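Local atomic coordinates of glycoside Hydrolase (Bacteroides plebeius, PDB entry 5T3B), a protein that probably hydrolyses glycosidic bonds in agarose-type galactans, as a glycoside hydrolase family 50 enzyme from a gut bacterium. Residues 31-36 and 365-370; 356-361 and 378-383; 371-376 and 427-432. All blocks are in the same frame, centred on the assembly; numbering follows the deposited sequence. Where two conformers were deposited one is given.

Contact 1 of 3, residues 31-36 and 365-370; sequences ETYPNS and KWSPEK. With EDO (1,2-ethanediol), chain H; EDO (1,2-ethanediol), chain P; EDO (1,2-ethanediol), chain E.
Oxygen O2 of an ethanediol molecule (chain H), probably from the crystallisation liquor, is gripped from both sides of the contact. This O2 donates to Asn-35 OD1 at 2.9 Å. Lys-370 N donates to the same O2, also at 2.9 Å. That second bond is fairly straight, with an N-H...O angle of 164°. Next to it the two side chains touch directly, Asn-35 CB lying 3.7 Å from Lys-370 CB. Lys-370 NZ pairs with Asp-374 and reaches the Asn-35 carbonyl through a water. The Tyr-33 side chain extends away from its own backbone N (chi1 -176°), which carries Tyr-33 OH across to 3.8 Å from CB of Ser-367, whose OG bonds to His-421. A second water lies in the ring plane, 2.7 Å from Tyr-33 OH, and donates to Pro-368 O. Pro-34 CD rests over the rim of one ring face, and Arg-61 makes a cation-pi contact with the ring. A leucine in place of this tyrosine would probably leave the water on Pro-368 O without its phenol partner and Arg-61 without its ring. The arrangement is a type II turn, Tyr-33 to Ser-36, set against the N-terminal start of helix 370-379, where Glu-369 is the N-cap residue.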
ATOM      1  N   GLU A  31       9.583  28.879   0.565  1.00 17.19           N
ATOM      2  CA  GLU A  31      10.859  28.198   0.536  1.00 15.63           C
ATOM      3  C   GLU A  31      10.753  26.972  -0.408  1.00 15.23           C
ATOM      4  O   GLU A  31       9.660  26.546  -0.739  1.00 15.35           O
ATOM      5  CB  GLU A  31      11.341  27.822   1.911  1.00 21.40           C
ATOM      6  CG  GLU A  31      10.485  26.831   2.616  1.00 19.98           C
ATOM      7  CD  GLU A  31      10.964  26.499   4.046  1.00 22.60           C
ATOM      8  OE1 GLU A  31      10.739  27.266   4.997  1.00 25.25           O
ATOM      9  OE2 GLU A  31      11.655  25.506   4.228  1.00 27.83           O
ATOM     10  N   THR A  32      11.882  26.441  -0.820  1.00 15.96           N
ATOM     11  CA  THR A  32      11.914  25.304  -1.710  1.00 14.17           C
ATOM     12  C   THR A  32      11.688  24.016  -0.884  1.00 13.85           C
ATOM     13  O   THR A  32      12.325  23.784   0.122  1.00 16.95           O
ATOM     14  CB  THR A  32      13.260  25.211  -2.446  1.00 15.30           C
ATOM     15  OG1 THR A  32      13.404  26.443  -3.154  1.00 19.39           O
ATOM     16  CG2 THR A  32      13.219  24.056  -3.389  1.00 17.86           C
ATOM     17  N   TYR A  33      10.717  23.220  -1.327  1.00 13.15           N
ATOM     18  CA  TYR A  33      10.459  21.951  -0.603  1.00 13.04           C
ATOM     19  C   TYR A  33      11.698  21.035  -0.801  1.00 12.70           C
ATOM     20  O   TYR A  33      12.255  20.971  -1.906  1.00 14.97           O
ATOM     21  CB  TYR A  33       9.169  21.370  -1.129  1.00 12.55           C
ATOM     22  CG  TYR A  33       8.769  20.113  -0.370  1.00 12.06           C
ATOM     23  CD1 TYR A  33       8.052  20.195   0.813  1.00 13.26           C
ATOM     24  CD2 TYR A  33       9.083  18.845  -0.843  1.00 13.39           C
ATOM     25  CE1 TYR A  33       7.665  19.053   1.492  1.00 11.30           C
ATOM     26  CE2 TYR A  33       8.708  17.702  -0.152  1.00 12.81           C
ATOM     27  CZ  TYR A  33       7.996  17.813   1.016  1.00 11.26           C
ATOM     28  OH  TYR A  33       7.560  16.672   1.720  1.00 12.81           O
ATOM     29  N   PRO A  34      12.108  20.292   0.247  1.00 14.28           N
ATOM     30  CA  PRO A  34      13.342  19.472   0.096  1.00 16.08           C
ATOM     31  C   PRO A  34      13.241  18.490  -1.089  1.00 15.65           C
ATOM     32  O   PRO A  34      12.218  17.822  -1.289  1.00 16.91           O
ATOM     33  CB  PRO A  34      13.435  18.732   1.417  1.00 17.74           C
ATOM     34  CG  PRO A  34      12.772  19.629   2.377  1.00 18.47           C
ATOM     35  CD  PRO A  34      11.623  20.214   1.621  1.00 16.13           C
ATOM     36  N   ASN A  35      14.306  18.460  -1.891  1.00 16.15           N
ATOM     37  CA  ASN A  35      14.389  17.532  -2.996  1.00 16.90           C
ATOM     38  C   ASN A  35      13.404  17.780  -4.128  1.00 16.86           C
ATOM     39  O   ASN A  35      13.199  16.964  -4.955  1.00 19.37           O
ATOM     40  CB  ASN A  35      14.355  16.075  -2.525  1.00 19.67           C
ATOM     41  CG  ASN A  35      15.365  15.792  -1.465  1.00 24.24           C
ATOM     42  OD1 ASN A  35      15.003  15.329  -0.364  1.00 28.67           O
ATOM     43  ND2 ASN A  35      16.635  16.120  -1.732  1.00 26.50           N
ATOM     44  N   SER A  36      12.904  19.003  -4.205  1.00 15.79           N
ATOM     45  CA  SER A  36      11.972  19.472  -5.191  1.00 14.75           C
ATOM     46  C   SER A  36      12.478  20.773  -5.797  1.00 14.76           C
ATOM     47  O   SER A  36      13.277  21.490  -5.222  1.00 16.70           O
ATOM     48  CB  SER A  36      10.641  19.736  -4.545  1.00 14.70           C
ATOM     49  OG  SER A  36       9.630  20.078  -5.480  1.00 15.63           O
ATOM     50  N   LYS A 365       7.371   8.243   9.291  0.50  9.29           N
ATOM     51  CA  LYS A 365       7.948   9.431   8.653  0.50 10.02           C
ATOM     52  C   LYS A 365       6.887  10.470   8.438  0.50  9.74           C
ATOM     53  O   LYS A 365       5.754  10.175   8.022  0.50  9.36           O
ATOM     54  CB  LYS A 365       8.612   9.100   7.321  0.50 11.37           C
ATOM     55  CG  LYS A 365       9.848   8.225   7.431  0.50 11.67           C
ATOM     56  CD  LYS A 365      11.066   8.843   8.110  0.50 14.91           C
ATOM     57  CE  LYS A 365      12.089   7.750   8.408  0.50 19.51           C
ATOM     58  NZ  LYS A 365      11.606   6.785   9.441  0.50 25.12           N
ATOM     59  N   TRP A 366       7.216  11.708   8.753  1.00  9.58           N
ATOM     60  CA  TRP A 366       6.293  12.783   8.477  1.00  9.70           C
ATOM     61  C   TRP A 366       6.196  13.023   6.970  1.00  9.16           C
ATOM     62  O   TRP A 366       5.117  13.330   6.435  1.00 10.46           O
ATOM     63  CB  TRP A 366       6.695  14.059   9.262  1.00  8.88           C
ATOM     64  CG  TRP A 366       5.703  15.159   9.104  1.00 10.51           C
ATOM     65  CD1 TRP A 366       5.877  16.362   8.470  1.00  9.98           C
ATOM     66  CD2 TRP A 366       4.360  15.156   9.608  1.00 10.20           C
ATOM     67  NE1 TRP A 366       4.739  17.108   8.570  1.00 10.81           N
ATOM     68  CE2 TRP A 366       3.779  16.374   9.239  1.00 10.56           C
ATOM     69  CE3 TRP A 366       3.618  14.242  10.343  1.00 11.43           C
ATOM     70  CZ2 TRP A 366       2.473  16.706   9.608  1.00 12.11           C
ATOM     71  CZ3 TRP A 366       2.332  14.553  10.655  1.00 12.03           C
ATOM     72  CH2 TRP A 366       1.778  15.780  10.306  1.00 11.20           C
ATOM     73  N   SER A 367       7.357  12.999   6.295  1.00  9.82           N
ATOM     74  CA  SER A 367       7.433  13.290   4.873  1.00  9.78           C
ATOM     75  C   SER A 367       7.935  12.051   4.121  1.00 10.29           C
ATOM     76  O   SER A 367       8.910  11.408   4.539  1.00 10.95           O
ATOM     77  CB  SER A 367       8.397  14.429   4.631  1.00 11.64           C
ATOM     78  OG  SER A 367       8.088  15.567   5.387  1.00 13.52           O
ATOM     79  N   PRO A 368       7.322  11.729   2.970  1.00  9.36           N
ATOM     80  CA  PRO A 368       7.949  10.746   2.093  1.00  9.43           C
ATOM     81  C   PRO A 368       9.390  11.113   1.775  1.00 10.13           C
ATOM     82  O   PRO A 368       9.673  12.294   1.600  1.00 11.38           O
ATOM     83  CB  PRO A 368       7.058  10.809   0.866  1.00 11.60           C
ATOM     84  CG  PRO A 368       5.778  11.276   1.364  1.00 11.86           C
ATOM     85  CD  PRO A 368       6.096  12.266   2.390  1.00 10.35           C
ATOM     86  N   GLU A 369      10.289  10.130   1.771  1.00  9.68           N
ATOM     87  CA  GLU A 369      11.712  10.433   1.666  1.00 10.49           C
ATOM     88  C   GLU A 369      12.122  10.335   0.199  1.00  9.68           C
ATOM     89  O   GLU A 369      12.273   9.245  -0.317  1.00 10.12           O
ATOM     90  CB  GLU A 369      12.467   9.426   2.516  1.00  9.85           C
ATOM     91  CG  GLU A 369      12.149   9.522   3.998  1.00 10.27           C
ATOM     92  CD  GLU A 369      12.454   8.256   4.735  1.00 10.99           C
ATOM     93  OE1 GLU A 369      11.718   7.244   4.527  1.00 11.59           O
ATOM     94  OE2 GLU A 369      13.442   8.261   5.480  1.00 13.11           O
ATOM     95  N   LYS A 370      12.275  11.484  -0.448  1.00 10.58           N
ATOM     96  CA  LYS A 370      12.489  11.460  -1.883  1.00 11.66           C
ATOM     97  C   LYS A 370      13.794  10.762  -2.268  1.00 10.62           C
ATOM     98  O   LYS A 370      13.835  10.105  -3.298  1.00 11.40           O
ATOM     99  CB  LYS A 370      12.409  12.915  -2.421  1.00 13.46           C
ATOM    100  CG  LYS A 370      12.523  13.063  -3.913  1.00 13.94           C
ATOM    101  CD  LYS A 370      11.424  12.320  -4.635  1.00 14.81           C
ATOM    102  CE  LYS A 370      11.190  12.842  -6.057  1.00 16.23           C
ATOM    103  NZ  LYS A 370      12.403  12.812  -6.892  1.00 14.84           N
TER
HETATM  104  C1  EDO H 506      11.090  15.269   2.133  1.00 32.69           C
HETATM  105  O1  EDO H 506      12.135  15.732   2.953  1.00 37.12           O
HETATM  106  C2  EDO H 506      11.519  15.102   0.691  1.00 25.01           C
HETATM  107  O2  EDO H 506      12.619  14.128   0.680  1.00 18.73           O
HETATM  108  C1  EDO P 514       9.992  19.044   4.718  1.00 35.79           C
HETATM  109  O1  EDO P 514       9.917  17.659   4.319  1.00 48.68           O
HETATM  110  C2  EDO P 514       8.753  19.392   5.500  1.00 34.82           C
HETATM  111  O2  EDO P 514       7.749  20.285   4.871  1.00 24.40           O
HETATM  112  C1  EDO E 503      11.760   2.363   9.974  1.00 24.93           C
HETATM  113  O1  EDO E 503      11.705   3.812   9.964  1.00 23.87           O
HETATM  114  C2  EDO E 503      10.561   1.785  10.754  1.00 24.45           C
HETATM  115  O2  EDO E 503       9.439   1.941   9.825  1.00 24.94           O
HETATM  116  O   HOH W   1       8.202  14.378   0.537  1.00 13.46           O
HETATM  117  O   HOH W   2      14.356  14.860  -6.289  1.00 20.07           O

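Contact 2 of 3, residues 356-361 and 378-383. With EDO (1,2-ethanediol), chain M.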
ATOM      1  N   ASP A 356       4.409  -6.716 -10.316  1.00  9.21           N
ATOM      2  CA  ASP A 356       3.964  -5.679 -11.226  1.00  9.28           C
ATOM      3  C   ASP A 356       4.018  -4.285 -10.622  1.00  9.71           C
ATOM      4  O   ASP A 356       4.322  -3.301 -11.275  1.00 10.12           O
ATOM      5  CB  ASP A 356       2.579  -6.006 -11.726  1.00 10.73           C
ATOM      6  CG  ASP A 356       2.572  -7.302 -12.512  1.00 10.87           C
ATOM      7  OD1 ASP A 356       3.189  -7.303 -13.630  1.00 14.88           O
ATOM      8  OD2 ASP A 356       1.977  -8.318 -12.080  1.00 11.45           O
ATOM      9  N   VAL A 357       3.680  -4.211  -9.326  1.00  9.05           N
ATOM     10  CA  VAL A 357       3.807  -2.982  -8.532  1.00  8.82           C
ATOM     11  C   VAL A 357       4.331  -3.439  -7.167  1.00  7.63           C
ATOM     12  O   VAL A 357       3.844  -4.424  -6.640  1.00  9.64           O
ATOM     13  CB  VAL A 357       2.463  -2.254  -8.346  1.00  9.27           C
ATOM     14  CG1 VAL A 357       2.639  -0.968  -7.585  1.00 10.07           C
ATOM     15  CG2 VAL A 357       1.792  -2.000  -9.682  1.00 10.01           C
ATOM     16  N   ILE A 358       5.311  -2.717  -6.647  1.00  7.64           N
ATOM     17  CA  ILE A 358       5.843  -2.971  -5.327  1.00  7.76           C
ATOM     18  C   ILE A 358       4.958  -2.288  -4.294  1.00  7.93           C
ATOM     19  O   ILE A 358       4.783  -1.071  -4.363  1.00 12.73           O
ATOM     20  CB  ILE A 358       7.285  -2.484  -5.212  1.00  8.43           C
ATOM     21  CG1 ILE A 358       8.161  -3.120  -6.289  1.00  9.35           C
ATOM     22  CG2 ILE A 358       7.846  -2.766  -3.823  1.00 10.25           C
ATOM     23  CD1 ILE A 358       9.510  -2.508  -6.413  1.00 10.77           C
ATOM     24  N   SER A 359       4.393  -3.019  -3.343  1.00  7.50           N
ATOM     25  CA  SER A 359       3.615  -2.370  -2.308  1.00  6.89           C
ATOM     26  C   SER A 359       4.481  -2.092  -1.102  1.00  7.44           C
ATOM     27  O   SER A 359       5.279  -2.959  -0.634  1.00  7.68           O
ATOM     28  CB  SER A 359       2.399  -3.221  -1.929  1.00  7.29           C
ATOM     29  OG  SER A 359       2.730  -4.594  -1.764  1.00  8.61           O
ATOM     30  N   ILE A 360       4.265  -0.901  -0.526  1.00  7.15           N
ATOM     31  CA  ILE A 360       5.008  -0.412   0.647  1.00  7.75           C
ATOM     32  C   ILE A 360       4.003   0.216   1.627  1.00  7.18           C
ATOM     33  O   ILE A 360       3.291   1.140   1.250  1.00  7.95           O
ATOM     34  CB  ILE A 360       6.100   0.576   0.250  1.00 10.55           C
ATOM     35  CG1 ILE A 360       7.148  -0.165  -0.691  1.00 12.65           C
ATOM     36  CG2 ILE A 360       6.731   1.215   1.471  1.00 11.75           C
ATOM     37  CD1 ILE A 360       8.212   0.727  -1.270  1.00 13.85           C
ATOM     38  N   ASN A 361       4.001  -0.278   2.867  1.00  6.87           N
ATOM     39  CA  ASN A 361       3.296   0.396   3.954  1.00  7.68           C
ATOM     40  C   ASN A 361       4.245   1.443   4.512  1.00  9.77           C
ATOM     41  O   ASN A 361       5.342   1.081   4.855  1.00  9.77           O
ATOM     42  CB  ASN A 361       2.923  -0.587   5.039  1.00  8.46           C
ATOM     43  CG  ASN A 361       1.892  -1.649   4.631  1.00  8.25           C
ATOM     44  OD1 ASN A 361       1.252  -1.558   3.603  1.00  9.46           O
ATOM     45  ND2 ASN A 361       1.661  -2.583   5.504  1.00  8.77           N
ATOM     46  N   ASN A 378      15.568   3.238  -9.027  0.50 11.24           N
ATOM     47  CA  ASN A 378      16.748   2.610  -9.624  0.50 12.71           C
ATOM     48  C   ASN A 378      16.831   1.151  -9.254  0.50 12.15           C
ATOM     49  O   ASN A 378      17.057   0.269 -10.076  0.50 12.68           O
ATOM     50  CB  ASN A 378      17.995   3.328  -9.157  0.50 15.03           C
ATOM     51  CG  ASN A 378      17.998   4.772  -9.544  0.50 19.48           C
ATOM     52  OD1 ASN A 378      17.473   5.128 -10.565  0.50 25.72           O
ATOM     53  ND2 ASN A 378      18.592   5.598  -8.734  0.50 25.58           N
ATOM     54  N   GLN A 379      16.652   0.866  -7.982  1.00 10.81           N
ATOM     55  CA  GLN A 379      16.764  -0.487  -7.486  1.00 11.10           C
ATOM     56  C   GLN A 379      15.808  -1.469  -8.153  1.00 10.28           C
ATOM     57  O   GLN A 379      16.128  -2.619  -8.457  1.00 11.55           O
ATOM     58  CB  GLN A 379      16.637  -0.546  -5.982  1.00 11.07           C
ATOM     59  CG  GLN A 379      17.751   0.190  -5.260  1.00 12.78           C
ATOM     60  CD  GLN A 379      17.347   0.666  -3.882  1.00 13.85           C
ATOM     61  OE1 GLN A 379      16.391   0.167  -3.278  1.00 12.76           O
ATOM     62  NE2 GLN A 379      18.080   1.600  -3.375  1.00 16.28           N
ATOM     63  N   ALA A 380      14.570  -0.981  -8.332  1.00  9.99           N
ATOM     64  CA  ALA A 380      13.504  -1.787  -8.880  1.00 10.13           C
ATOM     65  C   ALA A 380      13.546  -1.857 -10.410  1.00 11.40           C
ATOM     66  O   ALA A 380      12.632  -2.427 -11.008  1.00 11.68           O
ATOM     67  CB  ALA A 380      12.179  -1.214  -8.478  1.00 11.83           C
ATOM     68  N   GLY A 381      14.575  -1.277 -11.066  1.00 11.67           N
ATOM     69  CA  GLY A 381      14.608  -1.357 -12.483  1.00 12.87           C
ATOM     70  C   GLY A 381      13.504  -0.595 -13.166  1.00 15.43           C
ATOM     71  O   GLY A 381      13.095  -0.952 -14.267  1.00 18.90           O
ATOM     72  N   GLY A 382      12.972   0.394 -12.453  1.00 12.87           N
ATOM     73  CA  GLY A 382      11.875   1.199 -12.959  1.00 13.70           C
ATOM     74  C   GLY A 382      10.453   0.685 -12.634  1.00 11.50           C
ATOM     75  O   GLY A 382       9.457   1.332 -12.974  1.00 15.16           O
ATOM     76  N   THR A 383      10.363  -0.528 -12.040  1.00 10.50           N
ATOM     77  CA  THR A 383       9.047  -1.035 -11.617  1.00  9.90           C
ATOM     78  C   THR A 383       8.525  -0.094 -10.558  1.00  8.65           C
ATOM     79  O   THR A 383       9.259   0.272  -9.670  1.00 10.35           O
ATOM     80  CB  THR A 383       9.201  -2.450 -11.054  1.00 10.07           C
ATOM     81  OG1 THR A 383       9.684  -3.288 -12.108  1.00 11.34           O
ATOM     82  CG2 THR A 383       7.887  -2.969 -10.495  1.00  9.94           C
TER
HETATM   83  C1  EDO M 511      -0.013 -10.019 -14.971  1.00 28.62           C
HETATM   84  O1  EDO M 511       0.856 -10.365 -13.878  1.00 27.30           O
HETATM   85  C2  EDO M 511       0.793  -9.651 -16.243  1.00 24.85           C
HETATM   86  O2  EDO M 511       1.705  -8.668 -15.695  1.00 26.79           O
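This contact belongs to a beta-alpha-beta unit, consistent with the (beta/alpha)8 barrel expected of family 50 enzymes. Strand 358-361 leads to helix 370-379, and the chain then turns back into strand 385-394, which pairs in parallel with the first. The contact joins the first strand and its lead-in to the turn that ends the helix. Ile-358 carries it. Ile-358 CD1 meets Ala-380 CB at 3.6 Å, carbon to carbon. CG1 stands beside the backbone N (chi1 -56°) and the chain is then extended (chi2 169°), which carries CD1 out to Ala-380, just past the last helical residue. Thr-383 comes in alongside. Its methyl CG2 lies 3.7 Å from Asp-356 O and 4.2 Å from Ile-358 CG1. The Thr-383 hydroxyl has another task, a hydrogen bond to Gly-352 O. Gly-381 ends the helix in a Schellman motif, and the type I' turn from Ala-380 to Thr-383 is closed by Thr-383 N to Ala-380 O at 3.1 Å. Both inner positions of the turn have positive phi and are glycines. Helix 345-354 adds Ala-351 next to Ile-358 and Ile-348 next to Ala-380. The backbone of Ile-358 bonds to Pro-384 and Met-386. No hydrogen bond spans the two segments. The contact is therefore apolar methyl packing, and directional bonding toward strand 385-394 comes from the Ile-358 backbone.

Contact 3 of 3, residues 371-376 and 427-432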
ATOM      1  N   GLY A 371      14.829  10.863  -1.461  1.00 11.74           N
ATOM      2  CA  GLY A 371      16.044  10.123  -1.763  1.00 11.52           C
ATOM      3  C   GLY A 371      15.834   8.618  -1.777  1.00 11.12           C
ATOM      4  O   GLY A 371      16.320   7.924  -2.659  1.00 12.32           O
ATOM      5  N   TYR A 372      15.099   8.110  -0.800  1.00 10.72           N
ATOM      6  CA  TYR A 372      14.776   6.681  -0.794  1.00 10.41           C
ATOM      7  C   TYR A 372      13.834   6.314  -1.965  1.00  9.58           C
ATOM      8  O   TYR A 372      14.008   5.265  -2.580  1.00 10.21           O
ATOM      9  CB  TYR A 372      14.218   6.189   0.547  1.00 10.77           C
ATOM     10  CG  TYR A 372      15.246   6.086   1.600  1.00 12.73           C
ATOM     11  CD1 TYR A 372      16.278   5.169   1.517  1.00 15.79           C
ATOM     12  CD2 TYR A 372      15.196   6.895   2.722  1.00 12.73           C
ATOM     13  CE1 TYR A 372      17.219   5.069   2.533  1.00 18.04           C
ATOM     14  CE2 TYR A 372      16.202   6.816   3.700  1.00 14.95           C
ATOM     15  CZ  TYR A 372      17.196   5.896   3.568  1.00 17.28           C
ATOM     16  OH  TYR A 372      18.188   5.756   4.556  1.00 23.43           O
ATOM     17  N   MET A 373      12.869   7.183  -2.287  1.00  9.81           N
ATOM     18  CA  MET A 373      11.967   6.853  -3.371  1.00  9.49           C
ATOM     19  C   MET A 373      12.696   6.862  -4.712  1.00  9.48           C
ATOM     20  O   MET A 373      12.408   6.024  -5.597  1.00 10.52           O
ATOM     21  CB  MET A 373      10.774   7.812  -3.386  1.00  9.66           C
ATOM     22  CG  MET A 373       9.898   7.677  -2.163  1.00  9.94           C
ATOM     23  SD  MET A 373       8.361   8.608  -2.181  1.00 10.77           S
ATOM     24  CE  MET A 373       8.887  10.314  -2.213  1.00 10.75           C
ATOM     25  N   ASP A 374      13.652   7.769  -4.879  1.00 10.48           N
ATOM     26  CA  ASP A 374      14.513   7.727  -6.064  1.00 10.45           C
ATOM     27  C   ASP A 374      15.387   6.477  -6.095  1.00 10.84           C
ATOM     28  O   ASP A 374      15.583   5.857  -7.132  1.00 12.66           O
ATOM     29  CB  ASP A 374      15.438   8.934  -6.089  1.00 11.85           C
ATOM     30  CG  ASP A 374      14.742  10.272  -6.406  1.00 14.42           C
ATOM     31  OD1 ASP A 374      13.538  10.275  -6.754  1.00 14.50           O
ATOM     32  OD2 ASP A 374      15.415  11.327  -6.294  1.00 18.53           O
ATOM     33  N   GLY A 375      15.904   6.072  -4.944  1.00 10.51           N
ATOM     34  CA  GLY A 375      16.579   4.807  -4.850  1.00 10.94           C
ATOM     35  C   GLY A 375      15.717   3.641  -5.268  1.00 10.89           C
ATOM     36  O   GLY A 375      16.174   2.740  -5.994  1.00 11.42           O
ATOM     37  N   TRP A 376      14.470   3.637  -4.803  1.00 10.56           N
ATOM     38  CA  TRP A 376      13.547   2.582  -5.201  1.00 10.38           C
ATOM     39  C   TRP A 376      13.389   2.511  -6.722  1.00  9.26           C
ATOM     40  O   TRP A 376      13.226   1.431  -7.283  1.00 10.64           O
ATOM     41  CB  TRP A 376      12.183   2.714  -4.511  1.00 10.15           C
ATOM     42  CG  TRP A 376      12.241   2.518  -3.054  1.00  9.82           C
ATOM     43  CD1 TRP A 376      13.197   1.898  -2.333  1.00  9.84           C
ATOM     44  CD2 TRP A 376      11.301   3.024  -2.073  1.00  9.13           C
ATOM     45  NE1 TRP A 376      12.918   1.951  -0.983  1.00 11.00           N
ATOM     46  CE2 TRP A 376      11.746   2.626  -0.811  1.00 10.26           C
ATOM     47  CE3 TRP A 376      10.100   3.729  -2.162  1.00  9.14           C
ATOM     48  CZ2 TRP A 376      11.062   2.947   0.337  1.00 11.63           C
ATOM     49  CZ3 TRP A 376       9.415   4.040  -1.016  1.00 10.95           C
ATOM     50  CH2 TRP A 376       9.911   3.683   0.235  1.00 11.88           C
ATOM     51  N   LEU A 427       3.139  12.344  -4.855  1.00  8.41           N
ATOM     52  CA  LEU A 427       2.861  12.795  -6.218  1.00  8.18           C
ATOM     53  C   LEU A 427       4.130  13.160  -6.944  1.00  9.57           C
ATOM     54  O   LEU A 427       4.178  13.078  -8.165  1.00 11.10           O
ATOM     55  CB  LEU A 427       1.823  13.905  -6.236  1.00  8.72           C
ATOM     56  CG  LEU A 427       0.403  13.483  -5.932  1.00 10.02           C
ATOM     57  CD1 LEU A 427      -0.464  14.696  -5.592  1.00 10.15           C
ATOM     58  CD2 LEU A 427      -0.198  12.645  -7.015  1.00 10.11           C
ATOM     59  N   GLU A 428       5.135  13.654  -6.218  1.00 10.17           N
ATOM     60  CA  GLU A 428       6.385  13.999  -6.861  1.00 10.36           C
ATOM     61  C   GLU A 428       7.221  12.801  -7.289  1.00 11.06           C
ATOM     62  O   GLU A 428       8.150  12.952  -8.101  1.00 13.98           O
ATOM     63  CB  GLU A 428       7.225  14.896  -5.947  1.00 10.91           C
ATOM     64  CG  GLU A 428       6.604  16.221  -5.655  1.00 13.21           C
ATOM     65  CD  GLU A 428       7.604  17.255  -5.205  1.00 15.17           C
ATOM     66  OE1 GLU A 428       8.410  17.742  -6.040  1.00 16.02           O
ATOM     67  OE2 GLU A 428       7.559  17.572  -4.031  1.00 15.72           O
ATOM     68  N   ALA A 429       6.936  11.645  -6.749  1.00  9.68           N
ATOM     69  CA  ALA A 429       7.659  10.438  -7.103  1.00  9.35           C
ATOM     70  C   ALA A 429       7.065   9.848  -8.376  1.00 10.33           C
ATOM     71  O   ALA A 429       5.959   9.265  -8.350  1.00 10.03           O
ATOM     72  CB  ALA A 429       7.624   9.405  -5.971  1.00 10.67           C
ATOM     73  N   LYS A 430       7.795   9.923  -9.480  0.50  9.61           N
ATOM     74  CA  LYS A 430       7.304   9.448 -10.766  0.50 10.34           C
ATOM     75  C   LYS A 430       7.157   7.938 -10.832  0.50  9.56           C
ATOM     76  O   LYS A 430       6.451   7.415 -11.704  0.50 11.07           O
ATOM     77  CB  LYS A 430       8.233   9.905 -11.864  0.50 11.44           C
ATOM     78  CG  LYS A 430       8.264  11.399 -12.090  0.50 13.80           C
ATOM     79  CD  LYS A 430       8.998  11.752 -13.390  0.50 18.12           C
ATOM     80  CE  LYS A 430       9.678  13.106 -13.354  0.50 19.81           C
ATOM     81  NZ  LYS A 430      10.400  13.187 -14.627  0.50 25.58           N
ATOM     82  N   ASN A 431       7.806   7.250  -9.886  1.00  8.00           N
ATOM     83  CA  ASN A 431       7.675   5.825  -9.739  1.00  9.04           C
ATOM     84  C   ASN A 431       6.596   5.369  -8.758  1.00  8.60           C
ATOM     85  O   ASN A 431       6.458   4.156  -8.542  1.00  9.52           O
ATOM     86  CB  ASN A 431       9.018   5.151  -9.346  1.00  9.60           C
ATOM     87  CG  ASN A 431       9.626   5.726  -8.101  1.00  8.73           C
ATOM     88  OD1 ASN A 431       9.629   6.947  -7.871  1.00  9.64           O
ATOM     89  ND2 ASN A 431      10.274   4.853  -7.343  1.00  8.84           N
ATOM     90  N   CYS A 432       5.809   6.311  -8.222  1.00  7.96           N
ATOM     91  CA  CYS A 432       4.679   5.929  -7.364  1.00  7.82           C
ATOM     92  C   CYS A 432       3.392   6.014  -8.169  1.00  7.89           C
ATOM     93  O   CYS A 432       3.136   7.085  -8.742  1.00  9.45           O
ATOM     94  CB  CYS A 432       4.614   6.874  -6.166  1.00  8.41           C
ATOM     95  SG  CYS A 432       3.214   6.528  -5.069  1.00  9.94           S
TER
HETATM   96  O   HOH W   3      11.037   9.276  -7.106  1.00 12.39           O
HETATM   97  O   HOH W   4      10.259   1.966  -7.755  1.00 11.77           O
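Asn-431 has its amide carbon between the backbone N and the carbonyl carbon (chi1 56°), the crowded position, and this turns the amide toward helix 370-379. In Met-373, chi1 and the extended chi2 bring SD to Ala-429, and the bend at chi3 keeps CE near it too. Asn-431 ND2 donates to Met-373 O at 3.0 Å with an N-H...O angle of 155°. The donor is tilted 27° from the carbonyl plane. Asn-431 ND2 also donates to a water at 2.9 Å, which in turn gives a weak bond to Trp-376 O. On the other branch, Asn-431 OD1 accepts from a second water at 2.8 Å, and that water also donates to Asp-374 OD1. The amide is thus held at both ends, which should fix its rotation. The apolar part of the contact is Ala-429 CB against Met-373 SD (3.9 Å) and CE (4.1 Å). Trp-376 brings its CB near the amide, while its ring meets Phe-385 edge-to-face. The type I turn Ala-429 to Cys-432, leading into strand 432-437, is thereby fastened to helix 370-379, consistent with the helix and strand layers of a (beta/alpha)8 barrel.

How the contacts relate
From the N terminus, contact 1 closes the longest loop, bringing 31-36 to 365-370 across 328 intervening residues. Contact 2 opens at 356-361, before contact 1 has closed, so the two cross. It closes a short loop at 378-383, at the C-terminal end of the helix. Contact 3 starts at 371-376 inside that loop and ends at 427-432, so it crosses contact 2 but follows contact 1 in series. Contacts 2 and 3 share helix 370-379 and meet where Ile-360 packs on Trp-376. Contacts 1 and 3 meet where Pro-368 packs on Met-373 and Ser-36 probably bonds to Glu-428. Together they tie the N-terminal segment, strand 358-361 and the approach to strand 432-437 to helix 370-379 and its flanking loops.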